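Local coordinates for amino acid ABC transporter, binding protein (Thermus thermophilus, PDB 3VV5) that binds the lysine analogue (S)-2-aminoethyl-L-cysteine as the periplasmic solute-binding component of an ABC transporter involved in its uptake, at residues G44-F49 with I100-I105; V63-A68 with A237-D242; I89-G94 with R111-T116; K137-K142 with I183-T188; K142-Q147 with E154-I159. One frame throughout, in Å; residues are numbered along the deposited sequence.

Followed from the N terminus, the chain opens contacts 1, 2 and 3 in turn before closing any of them. Contact 1 closes first, at 100-105, and crosses both contact 2, still open, and contact 3, which closes soon after at 111-116. Contact 4 then opens at 137-142, and at Lys142 hands over to contact 5, whose short loop ends at 154-159 within the longer one that 183-188 completes. Contact 2 closes last, at 237-242, so that contacts 3, 4 and 5 all lie within its span. Contacts 2 and 3 join helices and a strand at one end of the molecule, contacts 4 and 5 pack a turn and a helix onto neighbouring strands at the other, and contact 1 lines part of the ligand site between.

Contact 1 (G44-F49 with I100-I105); sequences GAFPPF and IASHGI. With SLZ (L-thialysine), chain C.
Phe46 and Ser102 meet beside the bound L-thialysine, in the ligand cleft of a family 3 solute-binding protein, a worked example of a site that combines an aromatic face for the ligand's thioether with backbone groups for its polar ends. Phe46 follows Ala45 in a classic beta bulge opposite Asn50. Its CG stands anti to the backbone N (chi1 -152°), which swings the ring under the ligand's side chain. The thioether SG lies 3.3 Å above one ring face, displaced toward the rim, and comes 3.4 Å from Phe46 CZ. At the ring's edge, near its plane, Ser102 OG approaches Phe46 CD2 at 3.7 Å. The same hydroxyl reaches Phe49 CB at 3.4 Å, and it is hydrogen-bonded to Glu62 and Tyr120, so the two phenylalanines pack round an oxygen that is already satisfied. An alanine at Phe46 is likely to strip the sulfur of its aromatic floor and to let the aminoethyl arm shift in the cleft.

The backbone of 100-105 reads the polar ends of the ligand. The ligand NZ donates to Ala101 O at 3.1 Å and its amino N to Ser102 O at 3.0 Å. The carboxylate, which Arg109 also binds, receives a nearly straight bond from Gly104 N, 2.8 Å to ligand OXT, with an N-H...O angle of 170°.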
# COMPACT_ATOMS: atom_id res chain seq x y z
N GLY A 44 1.80 -2.63 -8.24
CA GLY A 44 1.12 -2.26 -9.48
C GLY A 44 -0.27 -2.88 -9.56
O GLY A 44 -0.85 -2.94 -10.64
N ALA A 45 -0.81 -3.36 -8.43
CA ALA A 45 -2.18 -3.87 -8.42
C ALA A 45 -3.01 -3.31 -7.27
O ALA A 45 -3.92 -3.98 -6.74
CB ALA A 45 -2.19 -5.41 -8.42
N PHE A 46 -2.72 -2.06 -6.88
CA PHE A 46 -3.38 -1.44 -5.72
C PHE A 46 -3.82 -0.02 -6.02
O PHE A 46 -3.23 0.93 -5.50
CB PHE A 46 -2.41 -1.46 -4.51
CG PHE A 46 -3.09 -1.50 -3.14
CD1 PHE A 46 -4.03 -2.48 -2.84
CD2 PHE A 46 -2.73 -0.59 -2.15
CE1 PHE A 46 -4.62 -2.56 -1.56
CE2 PHE A 46 -3.32 -0.65 -0.84
CZ PHE A 46 -4.26 -1.63 -0.55
N PRO A 47 -4.83 0.16 -6.91
CA PRO A 47 -5.26 1.52 -7.22
C PRO A 47 -5.98 2.12 -6.01
O PRO A 47 -6.76 1.41 -5.34
CB PRO A 47 -6.26 1.32 -8.38
CG PRO A 47 -6.83 -0.08 -8.12
CD PRO A 47 -5.65 -0.86 -7.60
N PRO A 48 -5.81 3.43 -5.76
CA PRO A 48 -5.10 4.45 -6.56
C PRO A 48 -3.67 4.71 -6.10
O PRO A 48 -3.07 5.69 -6.51
CB PRO A 48 -5.95 5.71 -6.31
CG PRO A 48 -6.39 5.54 -4.87
CD PRO A 48 -6.66 4.06 -4.72
N PHE A 49 -3.12 3.83 -5.26
CA PHE A 49 -1.76 4.03 -4.70
C PHE A 49 -0.63 3.66 -5.65
O PHE A 49 0.31 4.46 -5.86
CB PHE A 49 -1.64 3.26 -3.38
CG PHE A 49 -2.48 3.84 -2.29
CD1 PHE A 49 -2.06 5.01 -1.64
CD2 PHE A 49 -3.69 3.26 -1.93
CE1 PHE A 49 -2.84 5.59 -0.66
CE2 PHE A 49 -4.48 3.84 -0.92
CZ PHE A 49 -4.05 5.00 -0.28
N ILE A 100 8.12 1.20 -2.29
CA ILE A 100 6.95 2.00 -1.91
C ILE A 100 5.73 1.33 -2.49
O ILE A 100 5.49 1.38 -3.71
CB ILE A 100 7.09 3.51 -2.33
CG1 ILE A 100 5.93 4.37 -1.78
CG2 ILE A 100 7.32 3.68 -3.86
CD1 ILE A 100 6.20 5.88 -1.96
N ALA A 101 4.99 0.65 -1.62
CA ALA A 101 3.93 -0.25 -2.05
C ALA A 101 2.87 -0.41 -0.95
O ALA A 101 2.29 -1.49 -0.77
CB ALA A 101 4.54 -1.59 -2.43
N SER A 102 2.61 0.67 -0.23
CA SER A 102 1.55 0.76 0.77
C SER A 102 1.75 -0.16 1.99
O SER A 102 0.76 -0.63 2.55
CB SER A 102 0.18 0.52 0.11
OG SER A 102 -0.16 1.60 -0.76
N HIS A 103 2.99 -0.40 2.40
CA HIS A 103 3.23 -1.24 3.58
C HIS A 103 2.90 -0.50 4.85
O HIS A 103 3.50 0.54 5.15
CB HIS A 103 4.68 -1.72 3.68
CG HIS A 103 5.07 -2.71 2.62
ND1 HIS A 103 5.01 -4.07 2.82
CD2 HIS A 103 5.54 -2.52 1.37
CE1 HIS A 103 5.42 -4.69 1.72
NE2 HIS A 103 5.77 -3.77 0.84
N GLY A 104 1.96 -1.03 5.60
CA GLY A 104 1.73 -0.57 6.96
C GLY A 104 2.90 -0.98 7.83
O GLY A 104 3.48 -2.03 7.63
N ILE A 105 3.28 -0.13 8.77
CA ILE A 105 4.34 -0.46 9.71
C ILE A 105 3.75 -1.41 10.74
O ILE A 105 2.71 -1.11 11.32
CB ILE A 105 4.89 0.78 10.42
CG1 ILE A 105 5.58 1.71 9.41
CG2 ILE A 105 5.87 0.41 11.55
CD1 ILE A 105 5.88 3.12 9.95
N SLZ C . -1.73 -1.83 3.66
CA SLZ C . -1.45 -3.18 3.13
CB SLZ C . -0.68 -3.10 1.78
SG SLZ C . -1.54 -3.47 0.22
CD SLZ C . -0.11 -3.14 -0.88
CE SLZ C . -0.27 -3.47 -2.37
NZ SLZ C . 0.63 -2.59 -3.13
C SLZ C . -0.49 -3.81 4.14
O SLZ C . -0.46 -5.05 4.22
OXT SLZ C . 0.20 -3.03 4.83

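Contact 2 (V63-A68 with A237-D242); sequences VDLGNA and AELMQD
Leu239 drives one methyl between Leu65 and Ala68, and the apolar contact between 63-68 and 237-242 rests on that methyl. The tight part is small. Leu239 CD1 lies 3.6 Å from Leu65 CD2 and 3.7 Å from Ala68 CB, so it sits across two positions three apart on the facing helix. CG of Leu239 is turned anti to its carbonyl carbon (chi1 -58°), and an extended second torsion carries the branch outward from the helix to its partners. The two leucine side chains cross obliquely. Leu65 starts off to one side of the line between the helices and only its end closes in; its first torsion, -128°, departs from a staggered value. Ala68, with nothing beyond CB, lets the helices approach to a CA-CA distance of 7.9 Å between Ala68 and Leu239.

The loose side is reached within a turn of the helix. Ala237 and Gln241 face the solvent, while Glu238 and Asp242 flank Leu239 without touching 63-68. Asp242 nevertheless ties the same two helices together, through a salt bridge to Arg72, and Asp64 forms another with Lys251 of helix 244-253. That third helix also covers the contact, Tyr245 packing on Leu65 and Thr244 on Ala68.

The chemistry is therefore divided in two: methyl packing, without directional demands, makes the close part, and the ion pair at the margin is likely to add an electrostatic tie.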
# COMPACT_ATOMS: atom_id res chain seq x y z
N VAL A 63 3.51 6.26 -6.85
CA VAL A 63 4.40 6.42 -8.00
C VAL A 63 4.76 7.90 -8.20
O VAL A 63 5.95 8.24 -8.38
CB VAL A 63 3.79 5.78 -9.26
CG1 VAL A 63 4.65 6.03 -10.51
CG2 VAL A 63 3.57 4.23 -9.05
N ASP A 64 3.76 8.79 -8.11
CA ASP A 64 4.04 10.25 -8.15
C ASP A 64 4.97 10.68 -7.01
O ASP A 64 5.90 11.46 -7.22
CB ASP A 64 2.75 11.05 -8.10
CG ASP A 64 2.01 11.06 -9.43
OD1 ASP A 64 2.61 10.64 -10.45
OD2 ASP A 64 0.85 11.51 -9.47
N LEU A 65 4.73 10.15 -5.82
CA LEU A 65 5.59 10.46 -4.67
C LEU A 65 7.00 9.93 -4.85
O LEU A 65 8.00 10.65 -4.64
CB LEU A 65 5.00 9.89 -3.35
CG LEU A 65 4.77 10.70 -2.06
CD1 LEU A 65 4.96 9.82 -0.81
CD2 LEU A 65 5.55 12.01 -1.90
N GLY A 66 7.09 8.65 -5.24
CA GLY A 66 8.39 8.02 -5.49
C GLY A 66 9.17 8.78 -6.55
O GLY A 66 10.38 8.98 -6.40
N ASN A 67 8.48 9.21 -7.60
CA ASN A 67 9.13 10.01 -8.66
C ASN A 67 9.64 11.37 -8.14
O ASN A 67 10.76 11.78 -8.48
CB ASN A 67 8.20 10.22 -9.86
CG ASN A 67 8.08 9.00 -10.77
OD1 ASN A 67 7.12 8.89 -11.54
ND2 ASN A 67 9.04 8.11 -10.72
N ALA A 68 8.81 12.06 -7.35
CA ALA A 68 9.17 13.36 -6.75
C ALA A 68 10.37 13.24 -5.81
O ALA A 68 11.25 14.11 -5.80
CB ALA A 68 7.97 13.97 -6.00
N ALA A 237 10.46 14.62 4.02
CA ALA A 237 10.24 15.79 4.87
C ALA A 237 10.29 17.08 4.05
O ALA A 237 9.47 17.98 4.26
CB ALA A 237 11.23 15.83 6.02
N GLU A 238 11.21 17.15 3.09
CA GLU A 238 11.30 18.30 2.17
C GLU A 238 10.05 18.44 1.28
O GLU A 238 9.58 19.57 1.03
CB GLU A 238 12.58 18.24 1.33
CG GLU A 238 13.85 18.57 2.18
CD GLU A 238 15.19 18.29 1.49
OE1 GLU A 238 15.21 17.62 0.44
OE2 GLU A 238 16.25 18.75 2.01
N LEU A 239 9.51 17.32 0.80
CA LEU A 239 8.28 17.34 -0.02
C LEU A 239 7.06 17.80 0.76
O LEU A 239 6.17 18.47 0.22
CB LEU A 239 7.98 15.97 -0.64
CG LEU A 239 9.01 15.29 -1.55
CD1 LEU A 239 8.39 14.18 -2.38
CD2 LEU A 239 9.69 16.26 -2.44
N MET A 240 7.00 17.42 2.03
CA MET A 240 5.90 17.86 2.88
C MET A 240 5.98 19.36 3.16
O MET A 240 4.96 20.04 3.23
CB MET A 240 5.87 17.05 4.16
CG MET A 240 5.32 15.65 3.95
SD MET A 240 5.37 14.75 5.50
CE MET A 240 3.90 15.34 6.30
N GLN A 241 7.19 19.88 3.29
CA GLN A 241 7.38 21.31 3.57
C GLN A 241 7.13 22.20 2.33
O GLN A 241 6.49 23.26 2.44
CB GLN A 241 8.77 21.57 4.18
CG GLN A 241 9.43 22.90 3.75
CD GLN A 241 10.38 23.51 4.78
OE1 GLN A 241 10.62 24.73 4.76
NE2 GLN A 241 10.95 22.69 5.66
N ASP A 242 7.59 21.77 1.16
CA ASP A 242 7.62 22.66 0.00
C ASP A 242 6.35 22.69 -0.84
O ASP A 242 6.29 23.39 -1.86
CB ASP A 242 8.87 22.39 -0.86
CG ASP A 242 8.78 21.10 -1.69
OD1 ASP A 242 7.68 20.50 -1.79
OD2 ASP A 242 9.83 20.70 -2.25

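Contact 3 (I89-G94 with R111-T116); sequences IQLNQG and RAVDFT
Asn92 and Val113 bring their CA atoms within 7.3 Å of each other where the last part of helix 87-92, ended by a Schellman motif at Gly94 (phi 89°), faces the corner at which helix 107-112 gives way to a strand.

The amide of Asn92 makes the polar link. Its ND2 donates to Ala112 O over 2.9 Å with an N-H...O angle of 159°. The acceptor lies close to the plane of the amide, but the donor stands above the carbonyl plane of Ala112, 49° out of it. On its other branch Asn92 OD1 accepts from the backbone N of Lys223, so both ends of the amide are engaged and its rotation is fixed.

Val113 CG1 occupies the angle beside this bond, 3.5 Å from Asn92 ND2 and 4.0 Å from Leu91 CD2. It stands anti to the carbonyl carbon of Val113, and the side chains of Leu91 and Val113 cross nearly at right angles over Ala220 of strand 206-222. A leucine in place of Asn92 would probably leave Ala112 O and the Lys223 amide without these partners, with mainly the Leu91-Val113 packing to join the helix to the corner.

A side-chain amide that spends its donor on Ala112 O and its acceptor on Lys223 N thus links the helix to two parts of the chain, beside an apolar contact.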
# COMPACT_ATOMS: atom_id res chain seq x y z
N ILE A 89 11.14 -9.20 1.00
CA ILE A 89 12.19 -10.20 0.82
C ILE A 89 13.15 -9.80 -0.29
O ILE A 89 14.37 -9.79 -0.09
CB ILE A 89 11.60 -11.62 0.63
CG1 ILE A 89 10.91 -12.02 1.94
CG2 ILE A 89 12.71 -12.64 0.28
CD1 ILE A 89 10.05 -13.27 1.87
N GLN A 90 12.62 -9.43 -1.45
CA GLN A 90 13.48 -9.05 -2.56
C GLN A 90 14.28 -7.76 -2.29
O GLN A 90 15.37 -7.61 -2.81
CB GLN A 90 12.72 -8.94 -3.88
CG GLN A 90 12.24 -10.30 -4.42
CD GLN A 90 12.39 -10.44 -5.94
OE1 GLN A 90 12.62 -11.53 -6.45
NE2 GLN A 90 12.26 -9.35 -6.65
N LEU A 91 13.71 -6.86 -1.49
CA LEU A 91 14.38 -5.63 -1.09
C LEU A 91 15.64 -5.98 -0.30
O LEU A 91 16.72 -5.46 -0.57
CB LEU A 91 13.44 -4.78 -0.22
CG LEU A 91 14.00 -3.57 0.55
CD1 LEU A 91 14.63 -2.55 -0.42
CD2 LEU A 91 12.93 -2.92 1.41
N ASN A 92 15.47 -6.89 0.66
CA ASN A 92 16.58 -7.38 1.47
C ASN A 92 17.65 -8.16 0.71
O ASN A 92 18.76 -8.31 1.20
CB ASN A 92 16.08 -8.19 2.67
CG ASN A 92 15.76 -7.32 3.88
OD1 ASN A 92 16.48 -6.38 4.20
ND2 ASN A 92 14.66 -7.64 4.56
N GLN A 93 17.29 -8.66 -0.47
CA GLN A 93 18.24 -9.34 -1.35
C GLN A 93 18.92 -8.35 -2.29
O GLN A 93 19.84 -8.71 -3.02
CB GLN A 93 17.52 -10.42 -2.17
CG GLN A 93 16.95 -11.53 -1.30
CD GLN A 93 16.24 -12.58 -2.11
OE1 GLN A 93 15.54 -12.27 -3.08
NE2 GLN A 93 16.40 -13.84 -1.71
N GLY A 94 18.45 -7.11 -2.29
CA GLY A 94 19.08 -6.06 -3.07
C GLY A 94 18.58 -5.91 -4.50
O GLY A 94 19.22 -5.27 -5.32
N ARG A 111 11.21 -5.21 12.11
CA ARG A 111 12.41 -6.03 12.30
C ARG A 111 13.06 -6.40 10.97
O ARG A 111 14.28 -6.23 10.81
CB ARG A 111 12.07 -7.31 13.06
CG ARG A 111 11.52 -7.06 14.43
CD ARG A 111 11.61 -8.34 15.25
NE ARG A 111 10.42 -8.57 16.06
CZ ARG A 111 9.41 -9.35 15.69
NH1 ARG A 111 9.45 -10.00 14.52
NH2 ARG A 111 8.36 -9.50 16.49
N ALA A 112 12.25 -6.87 10.02
CA ALA A 112 12.74 -7.35 8.74
C ALA A 112 13.38 -6.26 7.85
O ALA A 112 14.38 -6.51 7.18
CB ALA A 112 11.60 -8.09 7.97
N VAL A 113 12.78 -5.07 7.84
CA VAL A 113 13.27 -3.98 6.99
C VAL A 113 13.37 -2.70 7.82
O VAL A 113 12.86 -2.65 8.95
CB VAL A 113 12.35 -3.76 5.72
CG1 VAL A 113 12.37 -5.00 4.79
CG2 VAL A 113 10.94 -3.40 6.12
N ASP A 114 14.03 -1.67 7.29
CA ASP A 114 14.00 -0.36 7.94
C ASP A 114 12.96 0.54 7.25
O ASP A 114 13.06 0.78 6.05
CB ASP A 114 15.38 0.32 7.90
CG ASP A 114 16.32 -0.20 8.97
OD1 ASP A 114 15.88 -0.43 10.12
OD2 ASP A 114 17.51 -0.37 8.66
N PHE A 115 11.97 1.00 8.01
CA PHE A 115 10.92 1.88 7.47
C PHE A 115 11.32 3.34 7.60
O PHE A 115 11.93 3.72 8.61
CB PHE A 115 9.60 1.71 8.24
CG PHE A 115 8.82 0.48 7.87
CD1 PHE A 115 8.55 -0.49 8.83
CD2 PHE A 115 8.33 0.29 6.56
CE1 PHE A 115 7.82 -1.64 8.52
CE2 PHE A 115 7.60 -0.83 6.24
CZ PHE A 115 7.35 -1.80 7.23
N THR A 116 10.97 4.15 6.59
CA THR A 116 11.07 5.59 6.68
C THR A 116 9.97 6.11 7.63
O THR A 116 9.07 5.34 8.06
CB THR A 116 10.87 6.24 5.29
OG1 THR A 116 9.54 5.92 4.82
CG2 THR A 116 11.88 5.70 4.30

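Contact 4 (K137-K142 with I183-T188); sequences KDLQGK and IDTWIT
The carboxylate of Asp184 lies against the aliphatic part of Lys142, while the other flat group of the contact region, the indole of Trp186, points to the opposite side of its strand. Asp184 OD2 comes 3.7 Å from Lys142 CA, and CD of the lysine returns to 3.8 Å from the same oxygen because the chain bends at its second torsion (-71°). The two side chains cross at about a right angle. One face of the indole carries Thr188 CG2, 3.5 Å above its plane and over the ring centre; Trp186 NE1 is hydrogen-bonded to Asp171, and Leu175 and Leu178 of helix 171-180 touch the Trp186 side chain.

The apolar half of the contact belongs to Leu139. Its CD2 lies over Thr185, 3.4 Å from OG1 and 3.7 Å from CG2 of that threonine, and its CD1 meets Ile187 CD1 more loosely at 4.3 Å. The hydroxyl of Thr185 finds a polar partner in Ser128. Leu139 also begins a type II turn, closed by Lys142 N bonding to Leu139 O at 3.0 Å, with Gly141 at the positive phi this turn requires; the turn leads into strand 143-147, which runs parallel to 185-189.

Although the charges of Lys142 and Asp184 are opposite, Lys142 NZ stops 4.7 Å from Asp184 OD1. At that separation they make no salt bridge, though the opposite charges probably attract weakly, and the directional grip on the carboxylate comes instead from the Val143 amide, which ties Asp184 to the start of the neighbouring strand.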
# COMPACT_ATOMS: atom_id res chain seq x y z
N LYS A 137 -17.88 -8.10 14.71
CA LYS A 137 -18.82 -9.04 15.34
C LYS A 137 -19.69 -9.72 14.27
O LYS A 137 -19.97 -10.92 14.36
CB LYS A 137 -19.70 -8.30 16.37
CG LYS A 137 -20.59 -9.19 17.25
CD LYS A 137 -21.79 -8.39 17.82
CE LYS A 137 -22.73 -9.26 18.66
NZ LYS A 137 -23.32 -10.42 17.92
N ASP A 138 -20.08 -8.95 13.26
CA ASP A 138 -20.93 -9.43 12.16
C ASP A 138 -20.28 -10.54 11.32
O ASP A 138 -20.97 -11.22 10.54
CB ASP A 138 -21.26 -8.28 11.19
CG ASP A 138 -22.36 -7.36 11.68
OD1 ASP A 138 -22.99 -7.63 12.73
OD2 ASP A 138 -22.60 -6.34 10.98
N LEU A 139 -18.97 -10.69 11.45
CA LEU A 139 -18.20 -11.63 10.61
C LEU A 139 -18.22 -13.08 11.11
O LEU A 139 -17.74 -13.98 10.42
CB LEU A 139 -16.76 -11.14 10.40
CG LEU A 139 -16.58 -9.82 9.63
CD1 LEU A 139 -15.12 -9.47 9.47
CD2 LEU A 139 -17.26 -9.83 8.30
N GLN A 140 -18.78 -13.29 12.29
CA GLN A 140 -18.99 -14.65 12.81
C GLN A 140 -19.81 -15.51 11.83
O GLN A 140 -20.92 -15.15 11.46
CB GLN A 140 -19.66 -14.58 14.19
CG GLN A 140 -18.75 -13.93 15.22
CD GLN A 140 -19.36 -13.79 16.60
OE1 GLN A 140 -19.80 -14.78 17.21
NE2 GLN A 140 -19.36 -12.57 17.13
N GLY A 141 -19.23 -16.62 11.38
CA GLY A 141 -19.92 -17.53 10.44
C GLY A 141 -19.83 -17.08 9.00
O GLY A 141 -20.49 -17.64 8.11
N LYS A 142 -18.99 -16.07 8.74
CA LYS A 142 -18.92 -15.46 7.41
C LYS A 142 -17.63 -15.82 6.70
O LYS A 142 -16.64 -16.25 7.32
CB LYS A 142 -19.12 -13.94 7.49
CG LYS A 142 -20.41 -13.53 8.19
CD LYS A 142 -21.63 -13.84 7.33
CE LYS A 142 -22.92 -13.64 8.10
NZ LYS A 142 -24.07 -13.70 7.13
N ILE A 183 -17.61 -14.41 -1.60
CA ILE A 183 -17.24 -14.10 -0.22
C ILE A 183 -18.27 -13.11 0.31
O ILE A 183 -18.95 -12.43 -0.46
CB ILE A 183 -15.82 -13.50 -0.10
CG1 ILE A 183 -15.72 -12.19 -0.90
CG2 ILE A 183 -14.75 -14.51 -0.60
CD1 ILE A 183 -14.38 -11.49 -0.72
N ASP A 184 -18.39 -13.04 1.63
CA ASP A 184 -19.34 -12.13 2.28
C ASP A 184 -18.78 -10.73 2.48
O ASP A 184 -19.53 -9.75 2.53
CB ASP A 184 -19.73 -12.68 3.65
CG ASP A 184 -20.61 -13.91 3.56
OD1 ASP A 184 -21.76 -13.79 3.07
OD2 ASP A 184 -20.16 -14.99 4.00
N THR A 185 -17.46 -10.66 2.62
CA THR A 185 -16.80 -9.44 3.09
C THR A 185 -15.38 -9.37 2.53
O THR A 185 -14.70 -10.37 2.45
CB THR A 185 -16.80 -9.40 4.64
OG1 THR A 185 -18.13 -9.10 5.09
CG2 THR A 185 -15.83 -8.32 5.18
N TRP A 186 -14.96 -8.16 2.15
CA TRP A 186 -13.60 -7.88 1.69
C TRP A 186 -12.99 -6.91 2.69
O TRP A 186 -13.62 -5.90 3.02
CB TRP A 186 -13.72 -7.24 0.30
CG TRP A 186 -12.48 -6.68 -0.33
CD1 TRP A 186 -11.20 -7.17 -0.27
CD2 TRP A 186 -12.43 -5.52 -1.17
NE1 TRP A 186 -10.36 -6.38 -1.06
CE2 TRP A 186 -11.09 -5.36 -1.61
CE3 TRP A 186 -13.40 -4.60 -1.61
CZ2 TRP A 186 -10.69 -4.30 -2.45
CZ3 TRP A 186 -13.00 -3.55 -2.44
CH2 TRP A 186 -11.66 -3.41 -2.85
N ILE A 187 -11.81 -7.23 3.23
CA ILE A 187 -11.15 -6.31 4.15
C ILE A 187 -10.00 -5.69 3.39
O ILE A 187 -9.12 -6.40 2.89
CB ILE A 187 -10.66 -6.96 5.47
CG1 ILE A 187 -11.86 -7.49 6.29
CG2 ILE A 187 -9.90 -5.93 6.31
CD1 ILE A 187 -11.45 -8.08 7.64
N THR A 188 -10.01 -4.36 3.30
CA THR A 188 -9.02 -3.67 2.49
C THR A 188 -8.81 -2.28 3.02
O THR A 188 -9.38 -1.90 4.03
CB THR A 188 -9.48 -3.63 0.98
OG1 THR A 188 -8.40 -3.19 0.14
CG2 THR A 188 -10.68 -2.73 0.81

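Contact 5 (K142-Q147 with E154-I159); sequences KVVGVQ and EAAQKI
Ala156 presents its single methyl to two valines of the strand, Val144 and Val146, and the three share all of the buried contact. Ala156 CB lies 4.3 Å from Val146 CG1 and 4.4 Å from Val144 CG1, so the methyl settles between residues two apart on one face of the strand. The valines reach it by different torsions: CG1 of Val144 is anti to its backbone N (chi1 177°), whereas CG1 of Val146 is anti to its carbonyl carbon (chi1 -70°). In both, the same branch is brought to the helix. With so small a side chain on the helix, Val144 and Ala156 keep a CA-CA distance of 7.5 Å.

Strand 143-147, helix 151-158 and strand 164-168 form a beta-alpha-beta unit, and the helix covers the parallel pair of strands from one side. Val165 of the second strand also touches both Ala156 and Val146, which places the alanine over the two strands at once. Ile187, of the strand on the other flank, packs against both valines.

Just past the valines the strand ends at Gln147, a residue of the L-thialysine pocket, whose NE2 donates to Glu43 and to Gln169 O.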
# COMPACT_ATOMS: atom_id res chain seq x y z
N LYS A 142 -18.99 -16.07 8.74
CA LYS A 142 -18.92 -15.46 7.41
C LYS A 142 -17.63 -15.82 6.70
O LYS A 142 -16.64 -16.25 7.32
CB LYS A 142 -19.12 -13.94 7.49
CG LYS A 142 -20.41 -13.53 8.19
CD LYS A 142 -21.63 -13.84 7.33
CE LYS A 142 -22.92 -13.64 8.10
NZ LYS A 142 -24.07 -13.70 7.13
N VAL A 143 -17.64 -15.66 5.38
CA VAL A 143 -16.45 -15.93 4.56
C VAL A 143 -15.83 -14.57 4.22
O VAL A 143 -16.48 -13.71 3.64
CB VAL A 143 -16.82 -16.69 3.27
CG1 VAL A 143 -15.57 -17.01 2.44
CG2 VAL A 143 -17.58 -18.00 3.62
N VAL A 144 -14.56 -14.39 4.59
CA VAL A 144 -13.89 -13.11 4.39
C VAL A 144 -12.75 -13.24 3.37
O VAL A 144 -11.95 -14.18 3.44
CB VAL A 144 -13.41 -12.51 5.77
CG1 VAL A 144 -12.63 -11.21 5.59
CG2 VAL A 144 -14.60 -12.25 6.66
N GLY A 145 -12.69 -12.31 2.42
CA GLY A 145 -11.62 -12.27 1.41
C GLY A 145 -10.57 -11.20 1.70
O GLY A 145 -10.93 -10.04 1.94
N VAL A 146 -9.29 -11.59 1.68
CA VAL A 146 -8.13 -10.67 1.87
C VAL A 146 -6.97 -11.00 0.94
O VAL A 146 -6.75 -12.16 0.57
CB VAL A 146 -7.57 -10.74 3.30
CG1 VAL A 146 -8.54 -10.14 4.28
CG2 VAL A 146 -7.28 -12.18 3.67
N GLN A 147 -6.19 -9.97 0.60
CA GLN A 147 -4.92 -10.18 -0.08
C GLN A 147 -3.90 -10.88 0.83
O GLN A 147 -3.78 -10.53 2.00
CB GLN A 147 -4.34 -8.84 -0.57
CG GLN A 147 -3.17 -9.07 -1.49
CD GLN A 147 -2.57 -7.82 -2.05
OE1 GLN A 147 -2.88 -6.70 -1.64
NE2 GLN A 147 -1.66 -8.00 -3.02
N GLU A 154 -3.81 -10.41 8.45
CA GLU A 154 -3.46 -10.51 9.88
C GLU A 154 -4.66 -10.16 10.76
O GLU A 154 -4.97 -10.89 11.71
CB GLU A 154 -2.25 -9.61 10.18
CG GLU A 154 -1.95 -9.37 11.66
CD GLU A 154 -0.90 -8.28 11.88
OE1 GLU A 154 -1.10 -7.46 12.81
OE2 GLU A 154 0.10 -8.22 11.12
N ALA A 155 -5.36 -9.09 10.40
CA ALA A 155 -6.54 -8.66 11.15
C ALA A 155 -7.68 -9.66 11.08
O ALA A 155 -8.33 -9.92 12.10
CB ALA A 155 -7.02 -7.30 10.67
N ALA A 156 -7.94 -10.21 9.89
CA ALA A 156 -8.96 -11.26 9.72
C ALA A 156 -8.66 -12.49 10.58
O ALA A 156 -9.57 -13.09 11.15
CB ALA A 156 -9.11 -11.66 8.25
N GLN A 157 -7.38 -12.84 10.70
CA GLN A 157 -6.95 -13.98 11.53
C GLN A 157 -7.17 -13.78 13.03
O GLN A 157 -7.21 -14.75 13.79
CB GLN A 157 -5.49 -14.33 11.23
CG GLN A 157 -5.28 -15.10 9.93
CD GLN A 157 -3.82 -15.15 9.49
OE1 GLN A 157 -2.98 -14.38 9.97
NE2 GLN A 157 -3.53 -16.04 8.55
N LYS A 158 -7.32 -12.54 13.47
CA LYS A 158 -7.52 -12.22 14.89
C LYS A 158 -9.00 -12.07 15.28
O LYS A 158 -9.33 -12.09 16.46
CB LYS A 158 -6.73 -10.97 15.29
CG LYS A 158 -5.24 -11.01 14.92
CD LYS A 158 -4.34 -11.54 16.03
CE LYS A 158 -3.60 -10.39 16.73
NZ LYS A 158 -2.67 -10.85 17.82
N ILE A 159 -9.88 -11.90 14.30
CA ILE A 159 -11.32 -11.79 14.56
C ILE A 159 -11.97 -13.17 14.79
O ILE A 159 -11.97 -14.02 13.90
CB ILE A 159 -12.03 -11.03 13.42
CG1 ILE A 159 -11.41 -9.64 13.22
CG2 ILE A 159 -13.55 -10.92 13.67
CD1 ILE A 159 -11.72 -9.01 11.86